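Heat-shock protein cognate (HSC) co-chaperone sgt12 (Aspergillus fumigatus, PDB 3SZ7) is a co-chaperone that binds Hsc family chaperones through its TPR domain and directs tail-anchored membrane proteins into the GET pathway. Local coordinates at residues L85-F90 with E100-G105; N50-Y55 with E66-A71; K15-A20 with I31-Q36. All coordinates share one frame; numbering follows the deposited sequence.

Interaction 1: residues L85-F90 with E100-G105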
ATOM      1  N   LEU A  85      -0.489  -3.092   0.671  1.00 14.97           N
ATOM      2  CA  LEU A  85      -1.795  -2.775   1.243  1.00 12.46           C
ATOM      3  C   LEU A  85      -1.732  -1.496   2.075  1.00 11.63           C
ATOM      4  O   LEU A  85      -2.639  -0.667   2.034  1.00 12.34           O
ATOM      5  CB  LEU A  85      -2.281  -3.931   2.113  1.00 13.86           C
ATOM      6  CG  LEU A  85      -3.650  -3.743   2.767  1.00 15.12           C
ATOM      7  CD1 LEU A  85      -4.685  -3.370   1.716  1.00 12.38           C
ATOM      8  CD2 LEU A  85      -4.063  -5.012   3.505  1.00 14.12           C
ATOM      9  N   GLY A  86      -0.651  -1.346   2.831  1.00  8.20           N
ATOM     10  CA  GLY A  86      -0.446  -0.153   3.634  1.00 10.32           C
ATOM     11  C   GLY A  86      -0.432   1.098   2.781  1.00 12.56           C
ATOM     12  O   GLY A  86      -1.084   2.086   3.105  1.00 11.27           O
ATOM     13  N   LEU A  87       0.316   1.064   1.683  1.00  9.46           N
ATOM     14  CA  LEU A  87       0.405   2.231   0.809  1.00 10.05           C
ATOM     15  C   LEU A  87      -0.932   2.520   0.138  1.00 10.79           C
ATOM     16  O   LEU A  87      -1.352   3.664   0.046  1.00 11.66           O
ATOM     17  CB  LEU A  87       1.506   2.045  -0.240  1.00 10.18           C
ATOM     18  CG  LEU A  87       1.788   3.255  -1.133  1.00 14.03           C
ATOM     19  CD1 LEU A  87       2.112   4.484  -0.295  1.00 15.38           C
ATOM     20  CD2 LEU A  87       2.937   2.952  -2.091  1.00 19.52           C
ATOM     21  N   ALA A  88      -1.599   1.480  -0.345  1.00 11.16           N
ATOM     22  CA  ALA A  88      -2.886   1.670  -0.994  1.00 11.74           C
ATOM     23  C   ALA A  88      -3.899   2.299  -0.039  1.00 12.44           C
ATOM     24  O   ALA A  88      -4.631   3.218  -0.414  1.00 14.64           O
ATOM     25  CB  ALA A  88      -3.412   0.344  -1.568  1.00 13.74           C
ATOM     26  N   ARG A  89      -3.944   1.814   1.196  1.00  9.67           N
ATOM     27  CA  ARG A  89      -4.873   2.381   2.176  1.00  9.91           C
ATOM     28  C   ARG A  89      -4.482   3.811   2.536  1.00 12.68           C
ATOM     29  O   ARG A  89      -5.341   4.674   2.706  1.00 10.69           O
ATOM     30  CB  ARG A  89      -4.940   1.509   3.427  1.00  9.47           C
ATOM     31  CG  ARG A  89      -5.632   0.163   3.190  1.00  9.57           C
ATOM     32  CD  ARG A  89      -5.721  -0.661   4.468  1.00  9.49           C
ATOM     33  NE  ARG A  89      -6.522  -1.872   4.290  1.00 11.11           N
ATOM     34  CZ  ARG A  89      -6.568  -2.866   5.173  1.00 17.39           C
ATOM     35  NH1 ARG A  89      -5.857  -2.789   6.290  1.00 15.57           N
ATOM     36  NH2 ARG A  89      -7.319  -3.938   4.940  1.00 16.04           N
ATOM     37  N   PHE A  90      -3.180   4.055   2.644  1.00 10.84           N
ATOM     38  CA  PHE A  90      -2.686   5.393   2.940  1.00 11.42           C
ATOM     39  C   PHE A  90      -3.162   6.359   1.863  1.00  8.57           C
ATOM     40  O   PHE A  90      -3.627   7.462   2.164  1.00 12.68           O
ATOM     41  CB  PHE A  90      -1.154   5.376   3.014  1.00  9.41           C
ATOM     42  CG  PHE A  90      -0.551   6.675   3.459  1.00 12.59           C
ATOM     43  CD1 PHE A  90      -0.382   7.722   2.565  1.00 11.78           C
ATOM     44  CD2 PHE A  90      -0.147   6.846   4.770  1.00  9.30           C
ATOM     45  CE1 PHE A  90       0.176   8.915   2.981  1.00 16.29           C
ATOM     46  CE2 PHE A  90       0.410   8.042   5.195  1.00 12.17           C
ATOM     47  CZ  PHE A  90       0.577   9.075   4.294  1.00 15.29           C
ATOM     48  N   GLU A 100      -2.599  -0.563  10.501  1.00 12.40           N
ATOM     49  CA  GLU A 100      -2.760  -1.997  10.748  1.00 11.82           C
ATOM     50  C   GLU A 100      -1.994  -2.843   9.732  1.00 11.41           C
ATOM     51  O   GLU A 100      -1.347  -3.817  10.099  1.00 13.36           O
ATOM     52  CB  GLU A 100      -4.243  -2.382  10.749  1.00 15.09           C
ATOM     53  CG  GLU A 100      -5.026  -1.719  11.871  1.00 21.74           C
ATOM     54  CD  GLU A 100      -6.507  -2.053  11.839  1.00 37.23           C
ATOM     55  OE1 GLU A 100      -6.970  -2.657  10.846  1.00 33.37           O
ATOM     56  OE2 GLU A 100      -7.207  -1.706  12.811  1.00 37.53           O
ATOM     57  N   ALA A 101      -2.065  -2.466   8.457  1.00 13.16           N
ATOM     58  CA  ALA A 101      -1.374  -3.233   7.419  1.00 12.20           C
ATOM     59  C   ALA A 101       0.138  -3.165   7.598  1.00 13.13           C
ATOM     60  O   ALA A 101       0.832  -4.173   7.459  1.00 13.46           O
ATOM     61  CB  ALA A 101      -1.768  -2.753   6.028  1.00 12.80           C
ATOM     62  N   TYR A 102       0.659  -1.977   7.886  1.00 10.66           N
ATOM     63  CA  TYR A 102       2.103  -1.855   8.088  1.00 11.29           C
ATOM     64  C   TYR A 102       2.565  -2.636   9.314  1.00 11.52           C
ATOM     65  O   TYR A 102       3.634  -3.243   9.299  1.00 15.24           O
ATOM     66  CB  TYR A 102       2.537  -0.395   8.201  1.00 10.53           C
ATOM     67  CG  TYR A 102       2.630   0.311   6.865  1.00  9.85           C
ATOM     68  CD1 TYR A 102       3.453  -0.179   5.860  1.00 12.13           C
ATOM     69  CD2 TYR A 102       1.919   1.477   6.623  1.00 14.92           C
ATOM     70  CE1 TYR A 102       3.558   0.464   4.645  1.00 13.37           C
ATOM     71  CE2 TYR A 102       2.010   2.127   5.413  1.00 11.78           C
ATOM     72  CZ  TYR A 102       2.834   1.618   4.429  1.00 17.53           C
ATOM     73  OH  TYR A 102       2.943   2.260   3.225  1.00 15.08           O
ATOM     74  N   GLU A 103       1.770  -2.608  10.383  1.00 13.93           N
ATOM     75  CA  GLU A 103       2.119  -3.359  11.580  1.00 13.65           C
ATOM     76  C   GLU A 103       2.177  -4.852  11.284  1.00 16.06           C
ATOM     77  O   GLU A 103       3.108  -5.536  11.696  1.00 15.92           O
ATOM     78  CB  GLU A 103       1.137  -3.074  12.713  1.00 14.78           C
ATOM     79  CG  GLU A 103       1.295  -1.688  13.302  1.00 13.67           C
ATOM     80  CD  GLU A 103       0.176  -1.329  14.264  1.00 24.10           C
ATOM     81  OE1 GLU A 103      -0.925  -1.915  14.154  1.00 25.29           O
ATOM     82  OE2 GLU A 103       0.401  -0.460  15.130  1.00 32.25           O
ATOM     83  N   LYS A 104       1.184  -5.361  10.565  1.00 14.34           N
ATOM     84  CA  LYS A 104       1.198  -6.775  10.202  1.00 15.24           C
ATOM     85  C   LYS A 104       2.330  -7.109   9.230  1.00 13.98           C
ATOM     86  O   LYS A 104       2.894  -8.212   9.267  1.00 16.14           O
ATOM     87  CB  LYS A 104      -0.155  -7.195   9.636  1.00 16.26           C
ATOM     88  CG  LYS A 104      -1.282  -7.099  10.665  1.00 22.00           C
ATOM     89  CD  LYS A 104      -2.562  -7.741  10.163  1.00 30.23           C
ATOM     90  CE  LYS A 104      -3.660  -7.679  11.221  1.00 28.57           C
ATOM     91  NZ  LYS A 104      -3.190  -8.235  12.518  1.00 33.30           N
ATOM     92  N   GLY A 105       2.668  -6.160   8.363  1.00 14.30           N
ATOM     93  CA  GLY A 105       3.774  -6.353   7.440  1.00 15.95           C
ATOM     94  C   GLY A 105       5.086  -6.459   8.192  1.00 13.13           C
ATOM     95  O   GLY A 105       5.938  -7.283   7.871  1.00 15.08           O
TER
HETATM   96  O   HOH W   1      -6.192  -4.703   8.646  1.00 36.60           O
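Gly86 lies beneath the ring of Tyr102, and the closest part of this helix pair is built around that meeting. Its CA stands 3.9 Å from the centroid of the Tyr102 ring, 18° off the normal, a CH-pi contact over one face and displaced toward the rim. Tyr102 CG is anti to the carbonyl carbon (chi1 -79°), a torsion that swings the ring out of helix 95-109 and along the backbone of Gly86. The phenol oxygen then ends beside Leu87: Tyr102 OH is 3.3 Å from Leu87 N, but the angle is too poor for a hydrogen bond. Next to the ring, the methyl of Ala101 presses on the backbone, with Ala101 CB 3.7 Å from Gly86 N, and also meets the branch of Leu85, whose CG is 3.9 Å away. These small groups let the antiparallel axes run 8.5 Å apart at 169°.

The Arg89 side is looser and wetter. The extended chain of Arg89 lays one face of its guanidinium over Leu85 CD2, and NH1 only grazes the Ala101 methyl. A water in the guanidinium plane accepts from Arg89 NH1 at 3.1 Å and donates to Glu100 OE1 at 3.1 Å, linking opposite charges that do not touch directly. Gly97 O also takes a bond from NH1, while Glu69 of helix 61-74 pairs with NH2.

Direct contact within this pair from the predicted third TPR is therefore largely apolar and depends on shape, whereas its polar link is indirect, made through water between the partly exposed Arg89 and Glu100.

Interaction 2: residues N50-Y55 with E66-A71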
ATOM      1  N   ASN A  50       2.469  -7.604  -7.262  1.00 19.24           N
ATOM      2  CA  ASN A  50       2.985  -6.864  -8.407  1.00 14.46           C
ATOM      3  C   ASN A  50       1.898  -6.072  -9.134  1.00 20.52           C
ATOM      4  O   ASN A  50       2.101  -4.911  -9.467  1.00 19.26           O
ATOM      5  CB  ASN A  50       3.735  -7.786  -9.375  1.00 16.97           C
ATOM      6  CG  ASN A  50       5.131  -8.132  -8.887  1.00 24.32           C
ATOM      7  OD1 ASN A  50       5.553  -7.699  -7.814  1.00 24.45           O
ATOM      8  ND2 ASN A  50       5.850  -8.927  -9.668  1.00 25.20           N
ATOM      9  N   ARG A  51       0.743  -6.686  -9.370  1.00 17.54           N
ATOM     10  CA  ARG A  51      -0.344  -5.963 -10.019  1.00 14.22           C
ATOM     11  C   ARG A  51      -0.832  -4.814  -9.137  1.00 18.70           C
ATOM     12  O   ARG A  51      -1.240  -3.765  -9.637  1.00 19.21           O
ATOM     13  CB  ARG A  51      -1.507  -6.889 -10.401  1.00 17.97           C
ATOM     14  CG  ARG A  51      -2.475  -6.235 -11.382  1.00 19.70           C
ATOM     15  CD  ARG A  51      -3.506  -7.204 -11.942  1.00 19.43           C
ATOM     16  NE  ARG A  51      -4.385  -7.722 -10.901  1.00 22.33           N
ATOM     17  CZ  ARG A  51      -5.391  -8.561 -11.125  1.00 21.46           C
ATOM     18  NH1 ARG A  51      -5.651  -8.974 -12.363  1.00 23.58           N
ATOM     19  NH2 ARG A  51      -6.138  -8.984 -10.112  1.00 24.80           N
ATOM     20  N   ALA A  52      -0.789  -5.019  -7.824  1.00 15.51           N
ATOM     21  CA  ALA A  52      -1.131  -3.955  -6.879  1.00 18.07           C
ATOM     22  C   ALA A  52      -0.208  -2.754  -7.052  1.00 19.90           C
ATOM     23  O   ALA A  52      -0.652  -1.611  -6.986  1.00 17.41           O
ATOM     24  CB  ALA A  52      -1.080  -4.464  -5.440  1.00 16.54           C
ATOM     25  N   ALA A  53       1.076  -3.011  -7.280  1.00 15.93           N
ATOM     26  CA  ALA A  53       2.036  -1.927  -7.458  1.00 17.92           C
ATOM     27  C   ALA A  53       1.701  -1.129  -8.710  1.00 16.79           C
ATOM     28  O   ALA A  53       1.831   0.103  -8.732  1.00 18.27           O
ATOM     29  CB  ALA A  53       3.457  -2.471  -7.542  1.00 17.04           C
ATOM     30  N   ALA A  54       1.271  -1.838  -9.752  1.00 17.20           N
ATOM     31  CA  ALA A  54       0.923  -1.205 -11.019  1.00 20.30           C
ATOM     32  C   ALA A  54      -0.353  -0.379 -10.882  1.00 18.02           C
ATOM     33  O   ALA A  54      -0.458   0.722 -11.436  1.00 21.70           O
ATOM     34  CB  ALA A  54       0.769  -2.261 -12.117  1.00 22.92           C
ATOM     35  N   TYR A  55      -1.322  -0.904 -10.137  1.00 16.95           N
ATOM     36  CA  TYR A  55      -2.535  -0.150  -9.858  1.00 21.77           C
ATOM     37  C   TYR A  55      -2.205   1.121  -9.071  1.00 18.29           C
ATOM     38  O   TYR A  55      -2.677   2.201  -9.412  1.00 21.45           O
ATOM     39  CB  TYR A  55      -3.549  -1.007  -9.101  1.00 15.81           C
ATOM     40  CG  TYR A  55      -4.382  -1.902 -10.000  1.00 14.97           C
ATOM     41  CD1 TYR A  55      -4.971  -1.402 -11.154  1.00 16.26           C
ATOM     42  CD2 TYR A  55      -4.572  -3.243  -9.693  1.00 22.88           C
ATOM     43  CE1 TYR A  55      -5.735  -2.218 -11.979  1.00 17.91           C
ATOM     44  CE2 TYR A  55      -5.330  -4.063 -10.511  1.00 25.07           C
ATOM     45  CZ  TYR A  55      -5.908  -3.542 -11.651  1.00 26.97           C
ATOM     46  OH  TYR A  55      -6.664  -4.354 -12.464  1.00 32.84           O
ATOM     47  N   GLU A  66      -7.474  -4.039  -3.242  1.00 14.72           N
ATOM     48  CA  GLU A  66      -8.104  -5.346  -3.398  1.00 17.34           C
ATOM     49  C   GLU A  66      -7.086  -6.433  -3.765  1.00 18.77           C
ATOM     50  O   GLU A  66      -7.121  -7.529  -3.216  1.00 19.96           O
ATOM     51  CB  GLU A  66      -9.267  -5.284  -4.391  1.00 16.96           C
ATOM     52  CG  GLU A  66     -10.433  -4.451  -3.869  1.00 24.08           C
ATOM     53  CD  GLU A  66     -11.679  -4.558  -4.729  1.00 38.22           C
ATOM     54  OE1 GLU A  66     -11.568  -4.981  -5.900  1.00 39.55           O
ATOM     55  OE2 GLU A  66     -12.772  -4.220  -4.226  1.00 45.97           O
ATOM     56  N   ASP A  67      -6.165  -6.124  -4.673  1.00 14.72           N
ATOM     57  CA  ASP A  67      -5.103  -7.073  -5.005  1.00 16.54           C
ATOM     58  C   ASP A  67      -4.246  -7.388  -3.784  1.00 20.62           C
ATOM     59  O   ASP A  67      -3.982  -8.554  -3.479  1.00 15.30           O
ATOM     60  CB  ASP A  67      -4.204  -6.534  -6.116  1.00 16.04           C
ATOM     61  CG  ASP A  67      -4.723  -6.866  -7.495  1.00 23.61           C
ATOM     62  OD1 ASP A  67      -5.767  -7.553  -7.597  1.00 24.88           O
ATOM     63  OD2 ASP A  67      -4.079  -6.445  -8.481  1.00 23.74           O
ATOM     64  N   ALA A  68      -3.782  -6.341  -3.102  1.00 15.56           N
ATOM     65  CA  ALA A  68      -2.924  -6.531  -1.944  1.00 15.90           C
ATOM     66  C   ALA A  68      -3.651  -7.294  -0.837  1.00 15.57           C
ATOM     67  O   ALA A  68      -3.083  -8.190  -0.219  1.00 18.14           O
ATOM     68  CB  ALA A  68      -2.385  -5.183  -1.436  1.00 14.01           C
ATOM     69  N   GLU A  69      -4.916  -6.962  -0.603  1.00 14.79           N
ATOM     70  CA  GLU A  69      -5.687  -7.671   0.416  1.00 14.33           C
ATOM     71  C   GLU A  69      -5.782  -9.153   0.099  1.00 19.56           C
ATOM     72  O   GLU A  69      -5.553  -9.995   0.963  1.00 18.01           O
ATOM     73  CB  GLU A  69      -7.093  -7.104   0.535  1.00 16.03           C
ATOM     74  CG  GLU A  69      -7.156  -5.784   1.267  1.00 23.81           C
ATOM     75  CD  GLU A  69      -8.569  -5.274   1.381  1.00 29.92           C
ATOM     76  OE1 GLU A  69      -9.358  -5.529   0.448  1.00 33.21           O
ATOM     77  OE2 GLU A  69      -8.894  -4.630   2.401  1.00 28.81           O
ATOM     78  N   LEU A  70      -6.135  -9.469  -1.138  1.00 16.33           N
ATOM     79  CA  LEU A  70      -6.258 -10.865  -1.534  1.00 14.34           C
ATOM     80  C   LEU A  70      -4.938 -11.602  -1.319  1.00 20.29           C
ATOM     81  O   LEU A  70      -4.925 -12.740  -0.851  1.00 21.69           O
ATOM     82  CB  LEU A  70      -6.720 -10.988  -2.987  1.00 12.92           C
ATOM     83  CG  LEU A  70      -6.953 -12.443  -3.413  1.00 15.39           C
ATOM     84  CD1 LEU A  70      -7.964 -13.100  -2.484  1.00 19.23           C
ATOM     85  CD2 LEU A  70      -7.414 -12.506  -4.864  1.00 21.96           C
ATOM     86  N   ALA A  71      -3.830 -10.949  -1.647  1.00 14.36           N
ATOM     87  CA  ALA A  71      -2.515 -11.536  -1.399  1.00 17.35           C
ATOM     88  C   ALA A  71      -2.276 -11.813   0.085  1.00 19.91           C
ATOM     89  O   ALA A  71      -1.710 -12.846   0.437  1.00 19.48           O
ATOM     90  CB  ALA A  71      -1.414 -10.654  -1.960  1.00 23.14           C
TER
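Asp67 reaches across from helix 61-74 to meet Arg51 with both carboxylate oxygens. Arg51 answers side-on: NE donates to Asp67 OD2 at 2.8 Å and NH2 donates to Asp67 OD1 at 2.9 Å, both bonds nearly straight and both arriving on the syn side. The guanidinium and carboxylate planes are only 9° apart, so the pair forms an almost flat bidentate salt bridge. A bend at chi3 (64°) in an otherwise extended arginine chain turns the NE edge back toward the acid. OD2 is the busier oxygen, for it also lies at the edge of the Tyr55 ring, in the ring plane and 3.4 Å from Tyr55 CE2. Nearer the backbone, Asp67 CB packs against Ala52 CB at 3.8 Å.

One residue on, Ala68 continues this small-residue seam. The methyl of Ala52 sits 4.0 Å from Ala68 N and 4.3 Å from Ala68 CB, and the axes accordingly come within 8.4 Å at a crossing angle of -160°. Ala68 also touches Leu85 of helix 79-91. Farther along, Ala71 faces Leu48 and Ser49, an earlier part of helix 45-57, which carries the packing of the two helices beyond the salt bridge.

The remaining terminal nitrogen of Arg51, NH1, bonds Thr35 OG1 of helix 27-40. Two bonds thus fix the rotation of a buried carboxylate, whose charge is probably balanced by the arginine facing it, and this internal ion pair ties together the two helices of the predicted second TPR while the same guanidinium reaches the preceding repeat.

Interaction 3: residues K15-A20 with I31-Q36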
ATOM      1  N   LYS A  15       5.238 -12.477 -15.746  1.00 26.52           N
ATOM      2  CA  LYS A  15       5.534 -11.630 -14.589  1.00 25.89           C
ATOM      3  C   LYS A  15       6.760 -10.763 -14.859  1.00 31.80           C
ATOM      4  O   LYS A  15       6.766  -9.566 -14.569  1.00 27.71           O
ATOM      5  CB  LYS A  15       5.775 -12.476 -13.337  1.00 25.29           C
ATOM      6  CG  LYS A  15       6.169 -11.660 -12.109  1.00 23.32           C
ATOM      7  CD  LYS A  15       7.213 -12.373 -11.273  1.00 43.45           C
ATOM      8  CE  LYS A  15       8.508 -12.537 -12.046  1.00 48.59           C
ATOM      9  NZ  LYS A  15       9.556 -13.234 -11.252  1.00 54.13           N
ATOM     10  N   SER A  16       7.800 -11.377 -15.413  1.00 31.10           N
ATOM     11  CA  SER A  16       9.020 -10.653 -15.755  1.00 30.80           C
ATOM     12  C   SER A  16       8.754  -9.578 -16.803  1.00 30.72           C
ATOM     13  O   SER A  16       9.314  -8.486 -16.737  1.00 34.03           O
ATOM     14  CB  SER A  16      10.104 -11.621 -16.243  1.00 35.98           C
ATOM     15  OG  SER A  16      10.536 -12.462 -15.187  1.00 42.34           O
ATOM     16  N   GLU A  17       7.902  -9.894 -17.771  1.00 31.67           N
ATOM     17  CA  GLU A  17       7.526  -8.926 -18.793  1.00 31.85           C
ATOM     18  C   GLU A  17       6.704  -7.804 -18.168  1.00 29.69           C
ATOM     19  O   GLU A  17       6.792  -6.648 -18.587  1.00 34.19           O
ATOM     20  CB  GLU A  17       6.752  -9.611 -19.917  1.00 33.14           C
ATOM     21  CG  GLU A  17       7.598 -10.604 -20.708  1.00 39.96           C
ATOM     22  CD  GLU A  17       6.811 -11.342 -21.774  1.00 51.81           C
ATOM     23  OE1 GLU A  17       5.575 -11.174 -21.835  1.00 53.52           O
ATOM     24  OE2 GLU A  17       7.434 -12.093 -22.554  1.00 52.12           O
ATOM     25  N   GLY A  18       5.910  -8.153 -17.160  1.00 26.68           N
ATOM     26  CA  GLY A  18       5.180  -7.166 -16.385  1.00 27.20           C
ATOM     27  C   GLY A  18       6.120  -6.262 -15.606  1.00 30.93           C
ATOM     28  O   GLY A  18       5.915  -5.049 -15.537  1.00 28.50           O
ATOM     29  N   ASN A  19       7.154  -6.855 -15.013  1.00 27.50           N
ATOM     30  CA  ASN A  19       8.149  -6.092 -14.268  1.00 27.56           C
ATOM     31  C   ASN A  19       8.897  -5.107 -15.161  1.00 29.57           C
ATOM     32  O   ASN A  19       9.211  -3.990 -14.746  1.00 29.08           O
ATOM     33  CB  ASN A  19       9.146  -7.025 -13.579  1.00 31.48           C
ATOM     34  CG  ASN A  19       8.583  -7.670 -12.325  1.00 35.54           C
ATOM     35  OD1 ASN A  19       7.414  -7.491 -11.984  1.00 34.82           O
ATOM     36  ND2 ASN A  19       9.421  -8.428 -11.629  1.00 35.65           N
ATOM     37  N   ALA A  20       9.189  -5.533 -16.385  1.00 28.96           N
ATOM     38  CA  ALA A  20       9.864  -4.677 -17.354  1.00 31.27           C
ATOM     39  C   ALA A  20       8.967  -3.515 -17.768  1.00 33.55           C
ATOM     40  O   ALA A  20       9.440  -2.399 -17.970  1.00 34.43           O
ATOM     41  CB  ALA A  20      10.294  -5.484 -18.573  1.00 32.33           C
ATOM     42  N   ILE A  31      -0.303  -4.039 -15.827  1.00 23.23           N
ATOM     43  CA  ILE A  31      -1.552  -4.579 -15.302  1.00 23.70           C
ATOM     44  C   ILE A  31      -2.055  -5.735 -16.167  1.00 24.03           C
ATOM     45  O   ILE A  31      -2.488  -6.759 -15.648  1.00 24.78           O
ATOM     46  CB  ILE A  31      -2.630  -3.490 -15.201  1.00 22.75           C
ATOM     47  CG1 ILE A  31      -2.255  -2.481 -14.108  1.00 19.72           C
ATOM     48  CG2 ILE A  31      -3.989  -4.112 -14.919  1.00 26.20           C
ATOM     49  CD1 ILE A  31      -3.024  -1.188 -14.184  1.00 21.40           C
ATOM     50  N   ASP A  32      -1.992  -5.579 -17.485  1.00 22.16           N
ATOM     51  CA  ASP A  32      -2.479  -6.636 -18.367  1.00 27.45           C
ATOM     52  C   ASP A  32      -1.604  -7.884 -18.317  1.00 33.14           C
ATOM     53  O   ASP A  32      -2.118  -9.001 -18.319  1.00 28.04           O
ATOM     54  CB  ASP A  32      -2.629  -6.157 -19.811  1.00 28.90           C
ATOM     55  CG  ASP A  32      -3.257  -7.216 -20.703  1.00 41.28           C
ATOM     56  OD1 ASP A  32      -4.467  -7.483 -20.543  1.00 43.86           O
ATOM     57  OD2 ASP A  32      -2.546  -7.785 -21.555  1.00 37.96           O
ATOM     58  N   LEU A  33      -0.288  -7.692 -18.265  1.00 21.52           N
ATOM     59  CA  LEU A  33       0.654  -8.808 -18.213  1.00 24.84           C
ATOM     60  C   LEU A  33       0.577  -9.591 -16.900  1.00 27.65           C
ATOM     61  O   LEU A  33       0.657 -10.821 -16.892  1.00 25.27           O
ATOM     62  CB  LEU A  33       2.080  -8.305 -18.447  1.00 28.49           C
ATOM     63  CG  LEU A  33       2.365  -7.840 -19.884  1.00 28.22           C
ATOM     64  CD1 LEU A  33       3.594  -6.945 -19.940  1.00 30.11           C
ATOM     65  CD2 LEU A  33       2.520  -9.042 -20.803  1.00 32.21           C
ATOM     66  N   TYR A  34       0.426  -8.878 -15.790  1.00 21.88           N
ATOM     67  CA  TYR A  34       0.281  -9.528 -14.495  1.00 21.96           C
ATOM     68  C   TYR A  34      -1.036 -10.291 -14.451  1.00 24.39           C
ATOM     69  O   TYR A  34      -1.132 -11.359 -13.841  1.00 22.92           O
ATOM     70  CB  TYR A  34       0.303  -8.492 -13.370  1.00 18.30           C
ATOM     71  CG  TYR A  34       1.645  -7.837 -13.136  1.00 21.40           C
ATOM     72  CD1 TYR A  34       2.830  -8.550 -13.269  1.00 23.49           C
ATOM     73  CD2 TYR A  34       1.724  -6.500 -12.766  1.00 20.37           C
ATOM     74  CE1 TYR A  34       4.057  -7.946 -13.044  1.00 23.30           C
ATOM     75  CE2 TYR A  34       2.943  -5.890 -12.539  1.00 20.67           C
ATOM     76  CZ  TYR A  34       4.103  -6.612 -12.680  1.00 17.36           C
ATOM     77  OH  TYR A  34       5.308  -5.993 -12.445  1.00 21.65           O
ATOM     78  N   THR A  35      -2.057  -9.714 -15.079  1.00 19.34           N
ATOM     79  CA  THR A  35      -3.367 -10.350 -15.175  1.00 22.76           C
ATOM     80  C   THR A  35      -3.282 -11.651 -15.972  1.00 25.02           C
ATOM     81  O   THR A  35      -3.932 -12.641 -15.632  1.00 23.73           O
ATOM     82  CB  THR A  35      -4.397  -9.405 -15.824  1.00 26.88           C
ATOM     83  OG1 THR A  35      -4.573  -8.246 -14.995  1.00 23.75           O
ATOM     84  CG2 THR A  35      -5.739 -10.107 -16.009  1.00 27.77           C
ATOM     85  N   GLN A  36      -2.482 -11.647 -17.034  1.00 23.60           N
ATOM     86  CA  GLN A  36      -2.247 -12.870 -17.800  1.00 26.82           C
ATOM     87  C   GLN A  36      -1.544 -13.926 -16.953  1.00 31.22           C
ATOM     88  O   GLN A  36      -1.867 -15.108 -17.036  1.00 27.62           O
ATOM     89  CB  GLN A  36      -1.423 -12.584 -19.056  1.00 27.32           C
ATOM     90  CG  GLN A  36      -2.138 -11.740 -20.090  1.00 32.89           C
ATOM     91  CD  GLN A  36      -1.282 -11.503 -21.314  1.00 31.74           C
ATOM     92  OE1 GLN A  36      -1.167 -10.377 -21.797  1.00 44.72           O
ATOM     93  NE2 GLN A  36      -0.668 -12.566 -21.818  1.00 28.35           N
TER
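Lys15 meets Tyr34 through its backbone: Lys15 O lies near the plane of the tyrosine ring, at its edge, 3.5 Å from Tyr34 CE1. The same carbonyl accepts the helical bond from Asn19 N. Two residues on, the Glu17 carbonyl takes the CD1 methyl of Leu33, with Glu17 O 3.5 Å from Leu33 CD1. The extended glutamate chain crosses the leucine at about a right angle, bringing OE1 to 3.9 Å from Leu33 CD2. Gly18 follows as the point of nearest backbone approach, its CA 5.1 Å from Leu33 CA. With no side chain there, Leu33 CB settles 3.9 Å from Gly18 CA, and Tyr34 OH passes 3.3 Å from Gly18 C on its way to Asn19. Tyr34 OH donates to Asn19 OD1 over 2.6 Å, in the carbonyl plane and on a lone pair. The amide and ring planes are 73° apart, and the chi1 of Asn19 (-77°) folds OD1 back over the turn to receive the hydroxyl.

This antiparallel pair, with axes 8.0 Å apart, forms the predicted first TPR, and helix 45-57 of the next repeat packs against both of its members. Asn50 of that helix touches Asn19 and Tyr34 together, while Ile31 rests on Ala54 and Tyr55, and Tyr34 also reaches Met22 within helix 9-23.

The three contacts repeat one theme along the chain: interaction 3 joins helices 9-23 and 27-40, interaction 2 joins 45-57 and 61-74, and interaction 1 joins 79-91 and 95-109. Each closes before the next opens. Gly18, Ala52 and Gly86 recur every 34 residues, the length of a TPR. Centres of successive contacts lie about 12 Å apart, and those of interactions 1 and 3 about 23 Å, with nearest atoms about 13 Å apart. Interaction 2 touches both others, through Arg51 with Thr35 on one hand and Glu69 with Arg89 on the other. The hairpins thus stack into one continuous all-helical array, the domain that binds Hsc chaperones.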